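Local coordinates for uncharacterized protein Tm1679 (PDB 3H3E) that is of unknown function but binds zinc and is probably a metal-dependent hydrolase or transferase of the metallo-beta-lactamase superfamily, at residues I123-I126 with M130-L133; N137-V142 with I192-N197; G205-L210 with K222-L227. The protein carries 2 engineered substitutions. One frame throughout, in Å; residues are numbered along the deposited sequence.

Contact 1 of 3, residues I123-I126 with M130-L133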
# COMPACT_ATOMS: atom_id res chain seq x y z
N ILE A 123 14.97 6.71 0.31
CA ILE A 123 14.10 7.51 -0.55
C ILE A 123 14.52 7.33 -1.99
O ILE A 123 15.69 7.52 -2.33
CB ILE A 123 14.15 9.03 -0.23
CG1 ILE A 123 13.61 9.33 1.17
CG2 ILE A 123 13.34 9.82 -1.22
CD1 ILE A 123 14.69 9.57 2.20
N THR A 124 13.57 6.95 -2.84
CA THR A 124 13.86 6.72 -4.25
C THR A 124 12.89 7.52 -5.09
O THR A 124 11.68 7.39 -4.93
CB THR A 124 13.74 5.23 -4.60
OG1 THR A 124 14.81 4.51 -4.00
CG2 THR A 124 13.79 5.03 -6.10
N GLU A 125 13.40 8.37 -5.97
CA GLU A 125 12.52 9.12 -6.86
C GLU A 125 12.10 8.28 -8.07
O GLU A 125 12.94 7.68 -8.74
CB GLU A 125 13.17 10.42 -7.32
CG GLU A 125 12.24 11.27 -8.17
CD GLU A 125 12.87 12.59 -8.57
OE1 GLU A 125 14.12 12.66 -8.62
OE2 GLU A 125 12.11 13.56 -8.83
N ILE A 126 10.81 8.23 -8.34
CA ILE A 126 10.27 7.39 -9.40
C ILE A 126 10.15 8.19 -10.68
O ILE A 126 10.75 7.87 -11.70
CB ILE A 126 8.85 6.92 -9.09
CG1 ILE A 126 8.83 5.92 -7.96
CG2 ILE A 126 8.21 6.27 -10.31
CD1 ILE A 126 7.42 5.63 -7.58
N MSE A 130 7.05 12.03 -7.58
CA MSE A 130 6.70 10.74 -7.00
C MSE A 130 7.94 10.10 -6.38
O MSE A 130 9.02 10.13 -6.97
CB MSE A 130 6.06 9.83 -8.05
CG MSE A 130 4.61 10.19 -8.38
SE MSE A 130 3.71 8.95 -9.33
CE MSE A 130 4.74 8.96 -10.80
N PHE A 131 7.76 9.53 -5.19
CA PHE A 131 8.85 8.93 -4.43
C PHE A 131 8.41 7.65 -3.73
O PHE A 131 7.29 7.54 -3.26
CB PHE A 131 9.31 9.87 -3.31
CG PHE A 131 9.74 11.21 -3.78
CD1 PHE A 131 8.81 12.23 -3.90
CD2 PHE A 131 11.06 11.47 -4.08
CE1 PHE A 131 9.20 13.48 -4.33
CE2 PHE A 131 11.45 12.70 -4.51
CZ PHE A 131 10.52 13.72 -4.64
N LEU A 132 9.33 6.70 -3.62
CA LEU A 132 9.09 5.54 -2.79
C LEU A 132 9.90 5.69 -1.53
O LEU A 132 11.09 5.98 -1.58
CB LEU A 132 9.56 4.27 -3.50
CG LEU A 132 8.58 3.66 -4.47
CD1 LEU A 132 9.31 2.62 -5.30
CD2 LEU A 132 7.41 3.05 -3.70
N LEU A 133 9.25 5.47 -0.39
CA LEU A 133 9.92 5.47 0.89
C LEU A 133 10.03 4.07 1.44
O LEU A 133 9.06 3.32 1.44
CB LEU A 133 9.21 6.40 1.87
CG LEU A 133 9.77 7.82 1.76
CD1 LEU A 133 9.27 8.44 0.48
CD2 LEU A 133 9.37 8.63 2.97
O HOH W 1 12.97 3.78 -1.66
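E125 and F131 face each other across an antiparallel beta hairpin, as a non-hydrogen-bonded pair. The F131 ring and the E125 side chain cross at a slant, with E125 CB and CG close to ring atoms CD2 and CE2. F131 CD2 lies 4.0 Å from E125 CB, and CE2 meets both E125 CB and CG. The E125 chain is extended, with CG anti to the backbone N (chi1 -176°), which sets its methylenes alongside these ring atoms. The carboxylate and ring planes are 8° apart. I123 approaches the same ring from two residues earlier in the strand, with CG2 4.0 Å from F131 CD2. Its other branch, CG1, lies beside L133 CG, and the I123 and L133 side chains point the same way. E125, F131, I123 and L133 thus share one face of the sheet.

T124 and L132 occupy the other face. Their backbones pair through T124 N to L132 O (2.9 Å) and L132 N to T124 O (2.8 Å). A water accepts from T124 OG1 and donates to L132 O, so that carbonyl has a second donor. Near the turn, I126 N bonds to M130 O at 2.9 Å. I126 CD1 reaches 3.9 Å from L132 CG, the two side chains crossing at an angle. I126 CB also meets M130 CB.

Strand 123-127 is the outermost strand at one end of its sheet. Strand 130-133 lies between it and strand 165-170, to which F131 and L133 bond through their backbones. W87 and V119 touch both T124 and L132. The chemistry implies a hairpin held in register by backbone bonds, with mainly apolar contacts on both faces and the charged end of E125 at an exposed position.

Contact 2 of 3, residues N137-V142 with I192-N197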
# COMPACT_ATOMS: atom_id res chain seq x y z
N ASN A 137 10.58 3.42 10.13
CA ASN A 137 11.18 3.26 11.43
C ASN A 137 10.11 2.82 12.42
O ASN A 137 9.11 3.50 12.59
CB ASN A 137 11.80 4.59 11.85
CG ASN A 137 12.44 4.55 13.24
OD1 ASN A 137 12.23 3.61 14.01
ND2 ASN A 137 13.20 5.58 13.56
N LEU A 138 10.33 1.69 13.07
CA LEU A 138 9.33 1.13 13.99
C LEU A 138 9.17 1.87 15.32
O LEU A 138 8.21 1.62 16.05
CB LEU A 138 9.63 -0.34 14.25
CG LEU A 138 9.30 -1.26 13.09
CD1 LEU A 138 10.07 -2.54 13.22
CD2 LEU A 138 7.81 -1.53 13.01
N ARG A 139 10.09 2.78 15.62
CA ARG A 139 10.08 3.50 16.90
C ARG A 139 9.67 2.67 18.11
O ARG A 139 8.85 3.12 18.92
CB ARG A 139 9.22 4.75 16.79
CG ARG A 139 9.80 5.78 15.85
CD ARG A 139 8.77 6.78 15.40
NE ARG A 139 9.33 7.64 14.36
CZ ARG A 139 9.12 7.48 13.06
NH1 ARG A 139 8.33 6.49 12.64
NH2 ARG A 139 9.69 8.30 12.20
N GLY A 140 10.24 1.48 18.25
CA GLY A 140 9.96 0.62 19.38
C GLY A 140 8.76 -0.30 19.22
O GLY A 140 8.58 -1.21 20.03
N LYS A 141 7.95 -0.08 18.19
CA LYS A 141 6.82 -0.97 17.87
C LYS A 141 7.28 -2.12 16.98
O LYS A 141 8.32 -2.04 16.34
CB LYS A 141 5.68 -0.21 17.19
CG LYS A 141 4.97 0.78 18.12
CD LYS A 141 3.94 1.62 17.37
CE LYS A 141 2.91 0.74 16.65
NZ LYS A 141 2.19 1.45 15.54
N VAL A 142 6.51 -3.19 16.96
CA VAL A 142 6.80 -4.33 16.10
C VAL A 142 5.50 -4.78 15.45
O VAL A 142 4.43 -4.67 16.05
CB VAL A 142 7.40 -5.50 16.88
CG1 VAL A 142 8.62 -5.03 17.65
CG2 VAL A 142 6.38 -6.10 17.83
N ILE A 192 7.69 10.05 6.70
CA ILE A 192 7.41 11.01 5.64
C ILE A 192 7.58 12.45 6.13
O ILE A 192 8.27 13.24 5.52
CB ILE A 192 6.01 10.77 5.10
CG1 ILE A 192 5.96 9.40 4.42
CG2 ILE A 192 5.62 11.85 4.14
CD1 ILE A 192 4.60 9.00 3.98
N ALA A 193 6.95 12.75 7.25
CA ALA A 193 7.09 14.02 7.95
C ALA A 193 8.54 14.50 8.20
O ALA A 193 8.81 15.71 8.21
CB ALA A 193 6.36 13.93 9.26
N GLU A 194 9.46 13.57 8.42
CA GLU A 194 10.86 13.91 8.67
C GLU A 194 11.63 14.16 7.38
O GLU A 194 12.75 14.67 7.43
CB GLU A 194 11.57 12.81 9.46
CG GLU A 194 10.84 12.30 10.69
CD GLU A 194 11.62 11.21 11.42
OE1 GLU A 194 12.44 10.53 10.77
OE2 GLU A 194 11.41 11.04 12.64
N THR A 195 11.04 13.81 6.24
CA THR A 195 11.72 13.78 4.95
C THR A 195 11.24 14.90 4.03
O THR A 195 12.02 15.49 3.28
CB THR A 195 11.45 12.43 4.22
OG1 THR A 195 11.97 11.34 4.99
CG2 THR A 195 12.11 12.40 2.86
N PHE A 196 9.94 15.17 4.08
CA PHE A 196 9.33 16.20 3.24
C PHE A 196 8.90 17.42 4.06
O PHE A 196 8.21 17.29 5.07
CB PHE A 196 8.14 15.62 2.47
CG PHE A 196 8.52 14.51 1.53
CD1 PHE A 196 8.71 14.77 0.18
CD2 PHE A 196 8.68 13.22 1.99
CE1 PHE A 196 9.07 13.75 -0.69
CE2 PHE A 196 9.04 12.19 1.12
CZ PHE A 196 9.23 12.46 -0.22
N ASN A 197 9.32 18.60 3.62
CA ASN A 197 8.89 19.85 4.22
C ASN A 197 7.43 20.17 3.89
O ASN A 197 6.90 21.18 4.32
CB ASN A 197 9.78 21.00 3.74
CG ASN A 197 9.71 22.21 4.65
OD1 ASN A 197 8.95 22.23 5.62
ND2 ASN A 197 10.52 23.22 4.35
O HOH W 2 13.17 7.65 11.35
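A single surface salt bridge, R139 with E194, joins the loop that follows strand 130-133 to the chain at the end of helix 185-193. The two side chains meet from opposite directions. R139 NH2 lies 3.3 Å from E194 OE2. The bond is weak by distance, though fairly straight at 162°. The carboxylate comes to the edge of the guanidinium, near its plane, but its own plane is turned 81° away. One nitrogen pairs with one oxygen, consistent with this turn, and no two-pronged bridge forms. A water adds a second link: it accepts from N137 ND2 and donates to E194 OE1, at 3.0 Å from each.

The loop is shaped locally. N137 OD1 accepts from R139 N at 2.8 Å, an Asx turn, and a type I' beta turn runs from L138 to K141. N137 CB lies above one face of the guanidinium, displaced toward its rim.

The stronger partner of R139 is D191, which takes NH2 in a salt bridge, while N187 accepts from NH1. K141 pairs with D186. D186, N187 and D191 of helix 185-193 thus all bond to the loop. Just past E194, F196 packs against strands 130-133 and 173-178.

Contact 3 of 3, residues G205-L210 with K222-L227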
# COMPACT_ATOMS: atom_id res chain seq x y z
N GLY A 205 -5.06 3.69 1.48
CA GLY A 205 -4.52 2.35 1.46
C GLY A 205 -4.85 1.58 2.72
O GLY A 205 -5.64 2.05 3.53
N GLY A 206 -4.26 0.40 2.88
CA GLY A 206 -4.56 -0.44 4.03
C GLY A 206 -3.65 -0.17 5.21
O GLY A 206 -2.45 0.03 5.04
N PHE A 207 -4.22 -0.17 6.41
CA PHE A 207 -3.47 0.17 7.63
C PHE A 207 -3.28 -1.01 8.59
O PHE A 207 -2.58 -0.89 9.59
CB PHE A 207 -4.11 1.35 8.40
CG PHE A 207 -4.37 2.58 7.55
CD1 PHE A 207 -3.65 2.82 6.39
CD2 PHE A 207 -5.34 3.48 7.92
CE1 PHE A 207 -3.91 3.94 5.62
CE2 PHE A 207 -5.59 4.60 7.16
CZ PHE A 207 -4.88 4.83 6.01
N HIS A 208 -3.92 -2.13 8.29
CA HIS A 208 -3.75 -3.36 9.07
C HIS A 208 -4.06 -3.19 10.54
O HIS A 208 -3.22 -3.43 11.40
CB HIS A 208 -2.35 -3.95 8.90
CG HIS A 208 -2.30 -5.43 9.12
ND1 HIS A 208 -2.77 -6.34 8.19
CD2 HIS A 208 -1.85 -6.16 10.17
CE1 HIS A 208 -2.61 -7.56 8.66
NE2 HIS A 208 -2.06 -7.48 9.86
N LEU A 209 -5.30 -2.82 10.84
CA LEU A 209 -5.67 -2.52 12.20
C LEU A 209 -6.65 -3.50 12.82
O LEU A 209 -7.21 -3.23 13.89
CB LEU A 209 -6.19 -1.10 12.27
CG LEU A 209 -5.06 -0.13 11.91
CD1 LEU A 209 -5.57 1.29 11.80
CD2 LEU A 209 -3.93 -0.24 12.94
N LEU A 210 -6.85 -4.64 12.17
CA LEU A 210 -7.77 -5.67 12.65
C LEU A 210 -7.32 -6.35 13.94
O LEU A 210 -8.14 -6.79 14.74
CB LEU A 210 -7.98 -6.72 11.56
CG LEU A 210 -9.08 -6.37 10.56
CD1 LEU A 210 -9.26 -7.48 9.54
CD2 LEU A 210 -10.38 -6.10 11.29
N LYS A 222 -4.66 9.86 16.41
CA LYS A 222 -4.04 11.01 17.03
C LYS A 222 -2.88 11.52 16.17
O LYS A 222 -2.75 12.73 15.97
CB LYS A 222 -3.57 10.67 18.44
CG LYS A 222 -2.98 11.81 19.25
CD LYS A 222 -2.10 11.28 20.40
CE LYS A 222 -1.55 12.39 21.31
NZ LYS A 222 -2.48 12.75 22.45
N ALA A 223 -2.07 10.61 15.63
CA ALA A 223 -0.95 11.00 14.76
C ALA A 223 -1.43 11.64 13.47
O ALA A 223 -0.87 12.63 13.02
CB ALA A 223 -0.04 9.82 14.45
N PHE A 224 -2.46 11.06 12.86
CA PHE A 224 -3.05 11.67 11.67
C PHE A 224 -3.44 13.11 11.99
O PHE A 224 -3.13 14.03 11.24
CB PHE A 224 -4.27 10.88 11.21
CG PHE A 224 -3.95 9.70 10.31
CD1 PHE A 224 -3.45 8.53 10.83
CD2 PHE A 224 -4.20 9.76 8.95
CE1 PHE A 224 -3.18 7.45 10.01
CE2 PHE A 224 -3.94 8.68 8.12
CZ PHE A 224 -3.43 7.53 8.65
N ASN A 225 -4.12 13.31 13.11
CA ASN A 225 -4.53 14.65 13.51
C ASN A 225 -3.35 15.57 13.75
O ASN A 225 -3.29 16.67 13.20
CB ASN A 225 -5.42 14.60 14.74
CG ASN A 225 -6.80 14.06 14.43
OD1 ASN A 225 -7.25 14.12 13.28
ND2 ASN A 225 -7.47 13.55 15.45
N GLU A 226 -2.42 15.12 14.58
CA GLU A 226 -1.22 15.87 14.91
C GLU A 226 -0.48 16.34 13.66
O GLU A 226 0.07 17.45 13.64
CB GLU A 226 -0.27 15.02 15.74
CG GLU A 226 -0.81 14.55 17.07
CD GLU A 226 -0.86 15.64 18.11
OE1 GLU A 226 -0.33 16.75 17.85
OE2 GLU A 226 -1.43 15.39 19.19
N LEU A 227 -0.46 15.49 12.63
CA LEU A 227 0.30 15.81 11.42
C LEU A 227 -0.52 16.63 10.43
O LEU A 227 -0.03 16.97 9.37
CB LEU A 227 0.85 14.55 10.75
CG LEU A 227 1.88 13.68 11.52
CD1 LEU A 227 2.17 12.41 10.76
CD2 LEU A 227 3.18 14.41 11.79
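The contact is aromatic: F207 and F224 are the two residues that touch. Their side chains approach from opposite directions. F224 CZ lies 3.9 Å from F207 CE2 and 4.0 Å from F207 CZ. The ring centroids are 5.7 Å apart, and the planes are inclined by 43°. This is an oblique pairing. The CB of F224 points toward the loop, and the ring continues from it to F207.

Both residues are buried, and the pair belongs to a wider apolar cluster. I185 of helix 185-193 and V232 of strand 231-235 touch both rings, and F246 meets F224 edge-to-face.

In the fold, segment 205-210 leaves strand 200-204 and leads into helix 214-226, which carries F224. The next strand, 231-235, runs parallel to 200-204 in the same sheet, so the pair lies within a beta-alpha-beta crossover. The metal site is not far: the F207 side chain is about 11 Å from the zinc ion, and H208, the next residue, packs its ring against that of the zinc ligand H182.

Hydrogen bonds tie the loop to its surroundings rather than to the helix: F207 N to T238 OG1, and S181 OG to G206 O. Within segment 222-227, L227 N bonds to A223 O at 2.9 Å.

How the contacts relate
Contact 3 is buried, contact 1 is partly buried at the edge of a sheet, and contact 2 lies on the surface. Their chemistry follows this order: ring on ring in contact 3, backbone pairing with apolar side chains in contact 1, charge and water in contact 2. Contacts 1 and 2 touch, since F196 packs on F131 and L133, I192 on L133, and T195 on I123. Contacts 2 and 3 meet more lightly, through A193 and L227. Contacts 1 and 3 do not touch; their nearest atoms are about 11 Å apart. Helix 185-193 is shared: its end enters contact 2, and its I185 touches both rings of contact 3.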